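Local coordinates for long form salivary protein D7L1 (Aedes aegypti, PDB 3DXL) that binds and sequesters host biogenic amines and leukotrienes, lipids and amines in separate pockets, and so modulates blood feeding by the female mosquito, at residues E226-D231 with K249-S254; R213-K216 with D221-A224; D191-G196 with E262-R267. All coordinates share one frame; numbering follows the deposited sequence. Where two conformers were deposited one is given.

From the N terminus, helix 184-196 comes first, then helices 208-217, 223-234, 243-253 and 257-271. Interaction 3 closes the longest loop, with 65 residues between its segments, and both other contacts fall within that span. Interaction 2 closes a short connection of four residues between helices 208-217 and 223-234; interaction 1 follows in series, bringing helix 223-234 against the end of helix 243-253, and nothing crosses. Interactions 1 and 2 share helix 223-234, their centres 12 Å apart. Interactions 2 and 3 touch directly: D214 OD2 forms a salt bridge with R267 NH1, 2.9 Å apart, and F215 packs on A263, tying helix 208-217 to helix 257-271.

Interaction 1. Residues E226-D231 with K249-S254; sequences EEVLND and KCLVES. Unlike the reference sequence in segment 226-231: E227 (reference Lys).
V228 and S254 bring the two backbones nearest, their CA atoms 7.0 Å apart, where helix 223-234 passes the last turn of helix 243-253 and the residues after it. Both helices belong to the all-helical, disulfide-linked PBP/GOBP fold, and the C232-C250 disulfide joins them covalently beside this packing. The contact buries 206 Å² in total and is carried by apolar side-chain atoms. V228 sends CG1 against S254, lying 3.6 Å from S254 CB and 3.7 Å from S254 OG. With CG1 anti to the backbone N (chi1 163°), this methyl is the branch turned to the serine. At the next residue, L229 and L251 meet obliquely through their branch ends: L229 CD2 lies 4.0 Å from L251 CD2 and at nearly the same distance from L251 CG and CD1, so a single methyl rests against the fork of L251 formed by CG and its two methyls. F260 of helix 257-271 packs on L251, while V208 of helix 208-217 packs on L229, so each leucine also packs on a further helix. The buried serine hydroxyl is satisfied locally, since S254 OG also accepts from V256 N. Its own bond goes back to a residue of the helix: S254 OG donates to L251 O at 2.8 Å, tilted 23° from the carbonyl plane, and S254 N reaches the same oxygen from the same face.

Interaction 2. Residues R213-K216 with D221-A224; sequences RDFK and DTKA
The connection between helices 208-217 and 223-234 of the PBP/GOBP fold brings the end of the first helix against the residues that lead into the second: F215 and K216 face D221 and T222. Two CA pairs set the register, K216 with D221 at 6.5 Å and F215 with T222 at 6.6 Å. The T222 methyl occupies the centre of the contact: T222 CG2 lies 3.7 Å from F215 CB and 4.0 Å from K216 CG, bridging the roots of two successive side chains. That methyl stands anti to its carbonyl carbon, with OG1 between the backbone N and the carbonyl carbon (chi1 58°). K216, extended beyond CG, crosses the threonine at about a right angle, and its CE passes near both T222 OG1 and CG2. The buried phenyl ring of F215 presents its edge to the backbone of D221, CD2 lying 3.7 Å from D221 O and the oxygen near the ring plane. F260 and A263 of helix 257-271 also pack against F215, so the ring joins the turn to that helix.

The carboxylate of D221, whose CB points away from helix 208-217, serves the helix that follows. It caps the N-terminal end by accepting from K223 N, and K223 NZ adds a salt bridge to the same oxygen. Both donors lie well out of the carboxylate plane, one on each face: K223 N is 3.0 Å from D221 OD2, with an N-H...O angle of 158°.

Interaction 3. Residues D191-G196 with E262-R267; sequences DCVMKG and EAFDYR
F264 reaches from helix 257-271 to V193 and M194 on helix 184-196, and its ring end makes the tight part of the contact: F264 CZ lies 3.9 Å from V193 CG1, and F264 CE1 is 4.2 Å from M194 SD. The backbones stand well apart, the nearest CA atoms, of M194 and F264, being 10.1 Å from each other, so the side chains span the gap. M194 starts away from the other helix, but bends at chi2 and chi3 (-75° and -79°) bring its sulfur back. This is a Met-aromatic contact, with SD 5.2 Å from the ring centroid and 68° off the normal, an oblique approach. In this protein of the PBP/GOBP fold, the C-terminal pocket takes biogenic amines, and the contact borders it: D265 and H189 bind noradrenaline, D265 OD1 also bonds Y178 OH, and the side chain of V193 is about 4 Å from that of H189. F154 meets the F264 ring edge-to-face. The outer flank is polar instead. D191 and K195, partly exposed on the far side of helix 184-196, pair with each other. K195 NZ reaches D191 OD2 at 2.9 Å, on the syn lone pair.

Interaction 1. Residues E226-D231 with K249-S254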
ATOM      1  N   GLU A 226      -5.462  -1.041 -20.492  1.00 13.87           N
ATOM      2  CA  GLU A 226      -6.182   0.210 -20.326  1.00 14.66           C
ATOM      3  C   GLU A 226      -7.513   0.186 -21.068  1.00 14.35           C
ATOM      4  O   GLU A 226      -8.530   0.627 -20.540  1.00 13.13           O
ATOM      5  CB  GLU A 226      -5.341   1.396 -20.792  1.00 15.39           C
ATOM      6  CG  GLU A 226      -4.325   1.885 -19.765  1.00 18.47           C
ATOM      7  CD  GLU A 226      -3.974   3.369 -19.930  1.00 21.42           C
ATOM      8  OE1 GLU A 226      -3.884   3.849 -21.076  1.00 24.49           O
ATOM      9  OE2 GLU A 226      -3.784   4.057 -18.906  1.00 25.25           O
ATOM     10  N   GLU A 227      -7.507  -0.353 -22.287  1.00 14.68           N
ATOM     11  CA  GLU A 227      -8.732  -0.485 -23.070  1.00 16.00           C
ATOM     12  C   GLU A 227      -9.743  -1.397 -22.376  1.00 14.52           C
ATOM     13  O   GLU A 227     -10.921  -1.069 -22.264  1.00 14.48           O
ATOM     14  CB  GLU A 227      -8.407  -1.002 -24.472  1.00 16.13           C
ATOM     15  CG  GLU A 227      -7.652   0.008 -25.322  1.00 19.02           C
ATOM     16  CD  GLU A 227      -7.051  -0.578 -26.587  1.00 20.14           C
ATOM     17  OE1 GLU A 227      -6.953  -1.821 -26.714  1.00 24.69           O
ATOM     18  OE2 GLU A 227      -6.659   0.225 -27.456  1.00 25.10           O
ATOM     19  N   VAL A 228      -9.268  -2.535 -21.876  1.00 14.10           N
ATOM     20  CA  VAL A 228     -10.131  -3.430 -21.112  1.00 13.89           C
ATOM     21  C   VAL A 228     -10.708  -2.731 -19.878  1.00 13.52           C
ATOM     22  O   VAL A 228     -11.892  -2.818 -19.600  1.00 13.10           O
ATOM     23  CB  VAL A 228      -9.387  -4.719 -20.699  1.00 13.87           C
ATOM     24  CG1 VAL A 228     -10.132  -5.450 -19.581  1.00 13.91           C
ATOM     25  CG2 VAL A 228      -9.191  -5.642 -21.908  1.00 14.24           C
ATOM     26  N   LEU A 229      -9.866  -2.014 -19.143  1.00 13.37           N
ATOM     27  CA  LEU A 229     -10.352  -1.351 -17.942  1.00 14.29           C
ATOM     28  C   LEU A 229     -11.340  -0.235 -18.242  1.00 14.57           C
ATOM     29  O   LEU A 229     -12.277  -0.023 -17.477  1.00 14.12           O
ATOM     30  CB  LEU A 229      -9.201  -0.847 -17.074  1.00 14.12           C
ATOM     31  CG  LEU A 229      -8.503  -1.928 -16.245  1.00 15.05           C
ATOM     32  CD1 LEU A 229      -7.289  -1.314 -15.558  1.00 16.40           C
ATOM     33  CD2 LEU A 229      -9.446  -2.564 -15.222  1.00 16.42           C
ATOM     34  N   ASN A 230     -11.131   0.459 -19.361  1.00 15.34           N
ATOM     35  CA  ASN A 230     -12.078   1.482 -19.807  1.00 16.81           C
ATOM     36  C   ASN A 230     -13.452   0.864 -20.062  1.00 17.05           C
ATOM     37  O   ASN A 230     -14.475   1.418 -19.643  1.00 17.20           O
ATOM     38  CB  ASN A 230     -11.557   2.236 -21.039  1.00 17.43           C
ATOM     39  CG  ASN A 230     -10.449   3.239 -20.699  1.00 18.26           C
ATOM     40  OD1 ASN A 230     -10.296   3.649 -19.547  1.00 20.75           O
ATOM     41  ND2 ASN A 230      -9.674   3.626 -21.704  1.00 20.53           N
ATOM     42  N   ASP A 231     -13.468  -0.293 -20.728  0.50 17.52           N
ATOM     43  CA  ASP A 231     -14.711  -1.029 -20.961  0.50 18.14           C
ATOM     44  C   ASP A 231     -15.334  -1.515 -19.651  0.50 17.82           C
ATOM     45  O   ASP A 231     -16.538  -1.377 -19.453  0.50 18.03           O
ATOM     46  CB  ASP A 231     -14.485  -2.199 -21.923  0.50 18.63           C
ATOM     47  CG  ASP A 231     -14.574  -1.788 -23.386  0.50 20.01           C
ATOM     48  OD1 ASP A 231     -14.447  -0.582 -23.693  0.50 21.79           O
ATOM     49  OD2 ASP A 231     -14.779  -2.680 -24.236  0.50 21.96           O
ATOM     50  N   LYS A 249     -13.526  -9.750 -11.585  1.00 10.18           N
ATOM     51  CA  LYS A 249     -14.233 -10.626 -12.518  1.00 10.97           C
ATOM     52  C   LYS A 249     -13.997 -10.184 -13.962  1.00 11.68           C
ATOM     53  O   LYS A 249     -13.695 -11.001 -14.834  1.00 11.86           O
ATOM     54  CB  LYS A 249     -15.717 -10.595 -12.195  1.00 10.97           C
ATOM     55  CG  LYS A 249     -16.595 -11.351 -13.186  1.00 11.45           C
ATOM     56  CD  LYS A 249     -18.029 -11.390 -12.715  1.00 13.24           C
ATOM     57  CE  LYS A 249     -18.975 -11.973 -13.770  1.00 13.70           C
ATOM     58  NZ  LYS A 249     -18.784 -13.440 -14.017  1.00 14.62           N
ATOM     59  N   CYS A 250     -14.131  -8.883 -14.210  1.00 13.11           N
ATOM     60  CA  CYS A 250     -13.958  -8.337 -15.542  1.00 13.03           C
ATOM     61  C   CYS A 250     -12.571  -8.654 -16.091  1.00 12.70           C
ATOM     62  O   CYS A 250     -12.437  -9.142 -17.209  1.00 13.10           O
ATOM     63  CB  CYS A 250     -14.213  -6.833 -15.535  1.00 13.97           C
ATOM     64  SG  CYS A 250     -14.484  -6.099 -17.156  1.00 17.38           S
ATOM     65  N   LEU A 251     -11.535  -8.406 -15.291  1.00 11.89           N
ATOM     66  CA  LEU A 251     -10.169  -8.674 -15.714  1.00 11.58           C
ATOM     67  C   LEU A 251      -9.934 -10.162 -15.981  1.00 11.20           C
ATOM     68  O   LEU A 251      -9.338 -10.526 -16.998  1.00 12.06           O
ATOM     69  CB  LEU A 251      -9.168  -8.140 -14.689  1.00 11.61           C
ATOM     70  CG  LEU A 251      -8.991  -6.616 -14.726  1.00 12.27           C
ATOM     71  CD1 LEU A 251      -8.419  -6.112 -13.413  1.00 13.35           C
ATOM     72  CD2 LEU A 251      -8.108  -6.223 -15.889  1.00 13.13           C
ATOM     73  N   VAL A 252     -10.407 -11.005 -15.064  1.00 11.16           N
ATOM     74  CA  VAL A 252     -10.224 -12.456 -15.159  1.00 11.78           C
ATOM     75  C   VAL A 252     -10.896 -13.059 -16.401  1.00 11.49           C
ATOM     76  O   VAL A 252     -10.435 -14.069 -16.936  1.00 11.95           O
ATOM     77  CB  VAL A 252     -10.702 -13.163 -13.847  1.00 11.94           C
ATOM     78  CG1 VAL A 252     -10.822 -14.688 -14.025  1.00 13.43           C
ATOM     79  CG2 VAL A 252      -9.752 -12.835 -12.707  1.00 12.95           C
ATOM     80  N   GLU A 253     -11.970 -12.422 -16.858  1.00 11.25           N
ATOM     81  CA  GLU A 253     -12.739 -12.908 -18.001  1.00 11.83           C
ATOM     82  C   GLU A 253     -12.408 -12.184 -19.305  1.00 12.12           C
ATOM     83  O   GLU A 253     -12.970 -12.512 -20.352  1.00 13.01           O
ATOM     84  CB  GLU A 253     -14.225 -12.816 -17.662  1.00 11.87           C
ATOM     85  CG  GLU A 253     -14.601 -13.754 -16.501  1.00 12.75           C
ATOM     86  CD  GLU A 253     -16.018 -13.583 -15.966  1.00 12.23           C
ATOM     87  OE1 GLU A 253     -16.801 -12.785 -16.524  1.00 14.76           O
ATOM     88  OE2 GLU A 253     -16.347 -14.255 -14.963  1.00 13.38           O
ATOM     89  N   SER A 254     -11.468 -11.238 -19.250  1.00 11.64           N
ATOM     90  CA  SER A 254     -11.154 -10.353 -20.383  1.00 11.85           C
ATOM     91  C   SER A 254     -10.075 -10.898 -21.321  1.00 11.94           C
ATOM     92  O   SER A 254      -9.443 -11.905 -21.047  1.00 12.30           O
ATOM     93  CB  SER A 254     -10.683  -8.996 -19.857  1.00 11.89           C
ATOM     94  OG  SER A 254      -9.335  -9.088 -19.436  1.00 11.79           O
TER

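Interaction 2. Residues R213-K216 with D221-A224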
ATOM      1  N   ARG A 213       1.106  -0.664 -13.035  1.00 10.94           N
ATOM      2  CA  ARG A 213       2.375  -0.854 -12.362  1.00 11.30           C
ATOM      3  C   ARG A 213       2.719  -2.343 -12.314  1.00 10.35           C
ATOM      4  O   ARG A 213       3.837  -2.742 -12.600  1.00 10.93           O
ATOM      5  CB  ARG A 213       2.297  -0.271 -10.945  1.00 11.35           C
ATOM      6  CG  ARG A 213       3.606  -0.259 -10.183  1.00 11.59           C
ATOM      7  CD  ARG A 213       3.417   0.294  -8.772  1.00 12.54           C
ATOM      8  NE  ARG A 213       4.679   0.836  -8.252  1.00 14.51           N
ATOM      9  CZ  ARG A 213       5.627   0.114  -7.665  1.00 14.25           C
ATOM     10  NH1 ARG A 213       5.463  -1.191  -7.483  1.00 14.47           N
ATOM     11  NH2 ARG A 213       6.742   0.692  -7.239  1.00 13.35           N
ATOM     12  N   ASP A 214       1.736  -3.153 -11.933  1.00 10.40           N
ATOM     13  CA  ASP A 214       1.953  -4.594 -11.813  1.00 10.11           C
ATOM     14  C   ASP A 214       2.134  -5.308 -13.159  1.00 10.08           C
ATOM     15  O   ASP A 214       2.901  -6.259 -13.251  1.00 10.53           O
ATOM     16  CB  ASP A 214       0.841  -5.235 -10.997  1.00 10.07           C
ATOM     17  CG  ASP A 214       0.990  -4.971  -9.505  1.00 10.13           C
ATOM     18  OD1 ASP A 214       2.063  -4.477  -9.070  1.00 10.34           O
ATOM     19  OD2 ASP A 214       0.025  -5.268  -8.768  1.00  9.52           O
ATOM     20  N   PHE A 215       1.461  -4.822 -14.204  1.00 10.12           N
ATOM     21  CA  PHE A 215       1.725  -5.324 -15.560  1.00 10.84           C
ATOM     22  C   PHE A 215       3.154  -5.030 -16.002  1.00 10.91           C
ATOM     23  O   PHE A 215       3.847  -5.904 -16.538  1.00 11.15           O
ATOM     24  CB  PHE A 215       0.749  -4.733 -16.581  1.00 10.72           C
ATOM     25  CG  PHE A 215      -0.496  -5.559 -16.796  1.00 10.62           C
ATOM     26  CD1 PHE A 215      -1.301  -5.922 -15.723  1.00 11.77           C
ATOM     27  CD2 PHE A 215      -0.886  -5.925 -18.080  1.00 10.88           C
ATOM     28  CE1 PHE A 215      -2.457  -6.667 -15.921  1.00 11.76           C
ATOM     29  CE2 PHE A 215      -2.046  -6.675 -18.286  1.00 12.28           C
ATOM     30  CZ  PHE A 215      -2.831  -7.033 -17.204  1.00 11.03           C
ATOM     31  N   LYS A 216       3.612  -3.799 -15.755  1.00 11.58           N
ATOM     32  CA  LYS A 216       4.952  -3.432 -16.172  1.00 12.53           C
ATOM     33  C   LYS A 216       6.008  -4.257 -15.448  1.00 12.35           C
ATOM     34  O   LYS A 216       7.026  -4.623 -16.032  1.00 12.93           O
ATOM     35  CB  LYS A 216       5.187  -1.933 -16.001  1.00 13.35           C
ATOM     36  CG  LYS A 216       4.360  -1.104 -16.970  1.00 16.32           C
ATOM     37  CD  LYS A 216       4.603   0.384 -16.837  1.00 20.71           C
ATOM     38  CE  LYS A 216       3.717   1.156 -17.812  1.00 23.00           C
ATOM     39  NZ  LYS A 216       3.761   2.626 -17.562  1.00 25.74           N
ATOM     40  N   ASP A 221       3.001  -4.997 -21.732  1.00 15.29           N
ATOM     41  CA  ASP A 221       2.490  -3.703 -22.129  1.00 15.46           C
ATOM     42  C   ASP A 221       1.119  -3.461 -21.510  1.00 15.52           C
ATOM     43  O   ASP A 221       0.405  -4.402 -21.152  1.00 16.30           O
ATOM     44  CB  ASP A 221       2.415  -3.575 -23.646  1.00 15.72           C
ATOM     45  CG  ASP A 221       2.042  -2.177 -24.072  1.00 16.47           C
ATOM     46  OD1 ASP A 221       2.838  -1.248 -23.811  1.00 18.42           O
ATOM     47  OD2 ASP A 221       0.941  -1.995 -24.618  1.00 15.52           O
ATOM     48  N   THR A 222       0.761  -2.194 -21.367  1.00 15.09           N
ATOM     49  CA  THR A 222      -0.468  -1.838 -20.682  1.00 15.13           C
ATOM     50  C   THR A 222      -1.539  -1.208 -21.568  1.00 14.27           C
ATOM     51  O   THR A 222      -2.604  -0.857 -21.086  1.00 13.35           O
ATOM     52  CB  THR A 222      -0.176  -0.898 -19.504  1.00 15.43           C
ATOM     53  OG1 THR A 222       0.484   0.271 -19.998  1.00 17.41           O
ATOM     54  CG2 THR A 222       0.728  -1.582 -18.475  1.00 16.99           C
ATOM     55  N   LYS A 223      -1.274  -1.066 -22.867  1.00 13.92           N
ATOM     56  CA  LYS A 223      -2.284  -0.475 -23.750  1.00 14.58           C
ATOM     57  C   LYS A 223      -3.575  -1.296 -23.795  1.00 13.48           C
ATOM     58  O   LYS A 223      -4.678  -0.762 -23.633  1.00 13.00           O
ATOM     59  CB  LYS A 223      -1.736  -0.236 -25.163  1.00 14.71           C
ATOM     60  CG  LYS A 223      -0.825   0.971 -25.276  1.00 15.89           C
ATOM     61  CD  LYS A 223      -0.308   1.146 -26.705  1.00 16.58           C
ATOM     62  CE  LYS A 223       1.178   0.791 -26.835  1.00 20.17           C
ATOM     63  NZ  LYS A 223       1.499  -0.611 -27.251  1.00 17.65           N
ATOM     64  N   ALA A 224      -3.438  -2.605 -23.990  1.00 12.80           N
ATOM     65  CA  ALA A 224      -4.604  -3.475 -24.041  1.00 13.32           C
ATOM     66  C   ALA A 224      -5.328  -3.477 -22.691  1.00 12.83           C
ATOM     67  O   ALA A 224      -6.545  -3.428 -22.641  1.00 12.36           O
ATOM     68  CB  ALA A 224      -4.213  -4.883 -24.474  1.00 13.80           C
TER

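Interaction 3. Residues D191-G196 with E262-R267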
ATOM      1  N   ASP A 191     -12.928  -7.717  -2.273  1.00 10.71           N
ATOM      2  CA  ASP A 191     -12.736  -6.331  -1.833  1.00 11.20           C
ATOM      3  C   ASP A 191     -11.496  -6.201  -0.934  1.00 10.62           C
ATOM      4  O   ASP A 191     -10.689  -5.276  -1.099  1.00 10.09           O
ATOM      5  CB  ASP A 191     -14.000  -5.814  -1.134  1.00 12.30           C
ATOM      6  CG  ASP A 191     -13.962  -4.317  -0.893  1.00 13.72           C
ATOM      7  OD1 ASP A 191     -13.789  -3.551  -1.866  1.00 14.87           O
ATOM      8  OD2 ASP A 191     -14.095  -3.921   0.272  1.00 18.60           O
ATOM      9  N   CYS A 192     -11.339  -7.130   0.003  1.00 10.38           N
ATOM     10  CA  CYS A 192     -10.156  -7.163   0.878  1.00 10.76           C
ATOM     11  C   CYS A 192      -8.871  -7.222   0.061  1.00  9.97           C
ATOM     12  O   CYS A 192      -7.931  -6.457   0.311  1.00  9.73           O
ATOM     13  CB  CYS A 192     -10.251  -8.358   1.836  1.00 11.11           C
ATOM     14  SG  CYS A 192      -8.858  -8.610   2.982  1.00 12.80           S
ATOM     15  N   VAL A 193      -8.833  -8.101  -0.938  1.00  9.15           N
ATOM     16  CA  VAL A 193      -7.619  -8.286  -1.734  1.00  9.40           C
ATOM     17  C   VAL A 193      -7.351  -7.074  -2.636  1.00  8.84           C
ATOM     18  O   VAL A 193      -6.239  -6.543  -2.651  1.00  8.77           O
ATOM     19  CB  VAL A 193      -7.680  -9.578  -2.576  1.00  9.21           C
ATOM     20  CG1 VAL A 193      -6.475  -9.680  -3.489  1.00 10.74           C
ATOM     21  CG2 VAL A 193      -7.763 -10.798  -1.669  1.00 10.55           C
ATOM     22  N   MET A 194      -8.368  -6.646  -3.379  1.00  8.95           N
ATOM     23  CA  MET A 194      -8.207  -5.538  -4.327  1.00  9.11           C
ATOM     24  C   MET A 194      -7.831  -4.224  -3.642  1.00  9.42           C
ATOM     25  O   MET A 194      -7.058  -3.438  -4.184  1.00  9.96           O
ATOM     26  CB  MET A 194      -9.473  -5.358  -5.171  1.00  9.69           C
ATOM     27  CG  MET A 194      -9.796  -6.545  -6.065  1.00  9.57           C
ATOM     28  SD  MET A 194      -8.750  -6.696  -7.534  1.00 10.60           S
ATOM     29  CE  MET A 194      -9.498  -5.469  -8.624  1.00 11.89           C
ATOM     30  N   LYS A 195      -8.377  -3.989  -2.451  1.00  9.42           N
ATOM     31  CA  LYS A 195      -7.981  -2.808  -1.688  1.00  9.85           C
ATOM     32  C   LYS A 195      -6.592  -2.991  -1.087  1.00  9.82           C
ATOM     33  O   LYS A 195      -5.806  -2.045  -1.016  1.00 10.10           O
ATOM     34  CB  LYS A 195      -9.021  -2.471  -0.619  1.00 10.43           C
ATOM     35  CG  LYS A 195     -10.255  -1.856  -1.231  1.00 11.28           C
ATOM     36  CD  LYS A 195     -11.330  -1.596  -0.209  1.00 13.90           C
ATOM     37  CE  LYS A 195     -12.505  -0.873  -0.832  1.00 14.44           C
ATOM     38  NZ  LYS A 195     -13.725  -1.027  -0.006  1.00 16.30           N
ATOM     39  N   GLY A 196      -6.267  -4.214  -0.678  1.00  9.74           N
ATOM     40  CA  GLY A 196      -4.970  -4.495  -0.077  1.00  9.93           C
ATOM     41  C   GLY A 196      -3.796  -4.340  -1.015  1.00  9.77           C
ATOM     42  O   GLY A 196      -2.683  -4.049  -0.586  1.00  9.83           O
ATOM     43  N   GLU A 262      -0.785 -13.368 -14.504  1.00  9.66           N
ATOM     44  CA  GLU A 262       0.652 -13.295 -14.302  1.00 10.10           C
ATOM     45  C   GLU A 262       1.047 -12.115 -13.402  1.00  9.59           C
ATOM     46  O   GLU A 262       1.828 -12.270 -12.455  1.00  9.68           O
ATOM     47  CB  GLU A 262       1.380 -13.244 -15.643  1.00 11.43           C
ATOM     48  CG  GLU A 262       2.864 -13.414 -15.488  1.00 11.60           C
ATOM     49  CD  GLU A 262       3.635 -13.553 -16.791  1.00 13.22           C
ATOM     50  OE1 GLU A 262       3.028 -13.664 -17.885  1.00 15.35           O
ATOM     51  OE2 GLU A 262       4.874 -13.570 -16.700  1.00 13.22           O
ATOM     52  N   ALA A 263       0.478 -10.948 -13.682  1.00  9.07           N
ATOM     53  CA  ALA A 263       0.755  -9.747 -12.904  1.00  9.23           C
ATOM     54  C   ALA A 263       0.276  -9.889 -11.455  1.00  9.06           C
ATOM     55  O   ALA A 263       0.966  -9.491 -10.510  1.00  9.17           O
ATOM     56  CB  ALA A 263       0.102  -8.562 -13.562  1.00  9.77           C
ATOM     57  N   PHE A 264      -0.920 -10.444 -11.293  1.00  8.76           N
ATOM     58  CA  PHE A 264      -1.577 -10.601  -9.990  1.00  8.62           C
ATOM     59  C   PHE A 264      -0.813 -11.627  -9.156  1.00  8.85           C
ATOM     60  O   PHE A 264      -0.596 -11.427  -7.964  1.00  8.52           O
ATOM     61  CB  PHE A 264      -3.013 -11.066 -10.242  1.00  9.21           C
ATOM     62  CG  PHE A 264      -4.033 -10.683  -9.190  1.00  9.67           C
ATOM     63  CD1 PHE A 264      -4.317  -9.351  -8.917  1.00 11.49           C
ATOM     64  CD2 PHE A 264      -4.803 -11.665  -8.562  1.00 10.53           C
ATOM     65  CE1 PHE A 264      -5.317  -9.016  -8.012  1.00 12.69           C
ATOM     66  CE2 PHE A 264      -5.804 -11.324  -7.651  1.00 10.99           C
ATOM     67  CZ  PHE A 264      -6.050  -9.990  -7.383  1.00 11.45           C
ATOM     68  N   ASP A 265      -0.383 -12.715  -9.790  1.00  8.52           N
ATOM     69  CA  ASP A 265       0.434 -13.714  -9.106  1.00  8.60           C
ATOM     70  C   ASP A 265       1.723 -13.094  -8.573  1.00  8.16           C
ATOM     71  O   ASP A 265       2.126 -13.336  -7.433  1.00  8.25           O
ATOM     72  CB  ASP A 265       0.816 -14.879 -10.033  1.00  9.36           C
ATOM     73  CG  ASP A 265      -0.316 -15.868 -10.268  1.00 11.14           C
ATOM     74  OD1 ASP A 265      -1.394 -15.776  -9.646  1.00 10.68           O
ATOM     75  OD2 ASP A 265      -0.095 -16.751 -11.117  1.00 14.91           O
ATOM     76  N   TYR A 266       2.397 -12.299  -9.399  1.00  8.05           N
ATOM     77  CA  TYR A 266       3.652 -11.696  -8.953  1.00  8.30           C
ATOM     78  C   TYR A 266       3.411 -10.646  -7.861  1.00  8.15           C
ATOM     79  O   TYR A 266       4.207 -10.527  -6.920  1.00  8.71           O
ATOM     80  CB  TYR A 266       4.418 -11.096 -10.128  1.00  9.27           C
ATOM     81  CG  TYR A 266       5.834 -10.641  -9.810  1.00  8.91           C
ATOM     82  CD1 TYR A 266       6.688 -11.416  -9.021  1.00  9.83           C
ATOM     83  CD2 TYR A 266       6.329  -9.444 -10.338  1.00  9.79           C
ATOM     84  CE1 TYR A 266       7.988 -10.998  -8.754  1.00 10.53           C
ATOM     85  CE2 TYR A 266       7.631  -9.031 -10.080  1.00 10.25           C
ATOM     86  CZ  TYR A 266       8.449  -9.812  -9.293  1.00 11.07           C
ATOM     87  OH  TYR A 266       9.741  -9.426  -9.039  1.00 12.06           O
ATOM     88  N   ARG A 267       2.295  -9.927  -7.957  1.00  7.94           N
ATOM     89  CA  ARG A 267       1.924  -9.012  -6.884  1.00  8.31           C
ATOM     90  C   ARG A 267       1.725  -9.755  -5.569  1.00  7.84           C
ATOM     91  O   ARG A 267       2.153  -9.261  -4.517  1.00  8.46           O
ATOM     92  CB  ARG A 267       0.689  -8.190  -7.245  1.00  8.31           C
ATOM     93  CG  ARG A 267       0.281  -7.183  -6.152  1.00  8.54           C
ATOM     94  CD  ARG A 267       1.430  -6.245  -5.782  1.00  8.85           C
ATOM     95  NE  ARG A 267       1.083  -5.233  -4.787  1.00  8.75           N
ATOM     96  CZ  ARG A 267       0.533  -4.057  -5.070  1.00  8.97           C
ATOM     97  NH1 ARG A 267       0.209  -3.742  -6.325  1.00  9.37           N
ATOM     98  NH2 ARG A 267       0.319  -3.178  -4.091  1.00  8.84           N
TER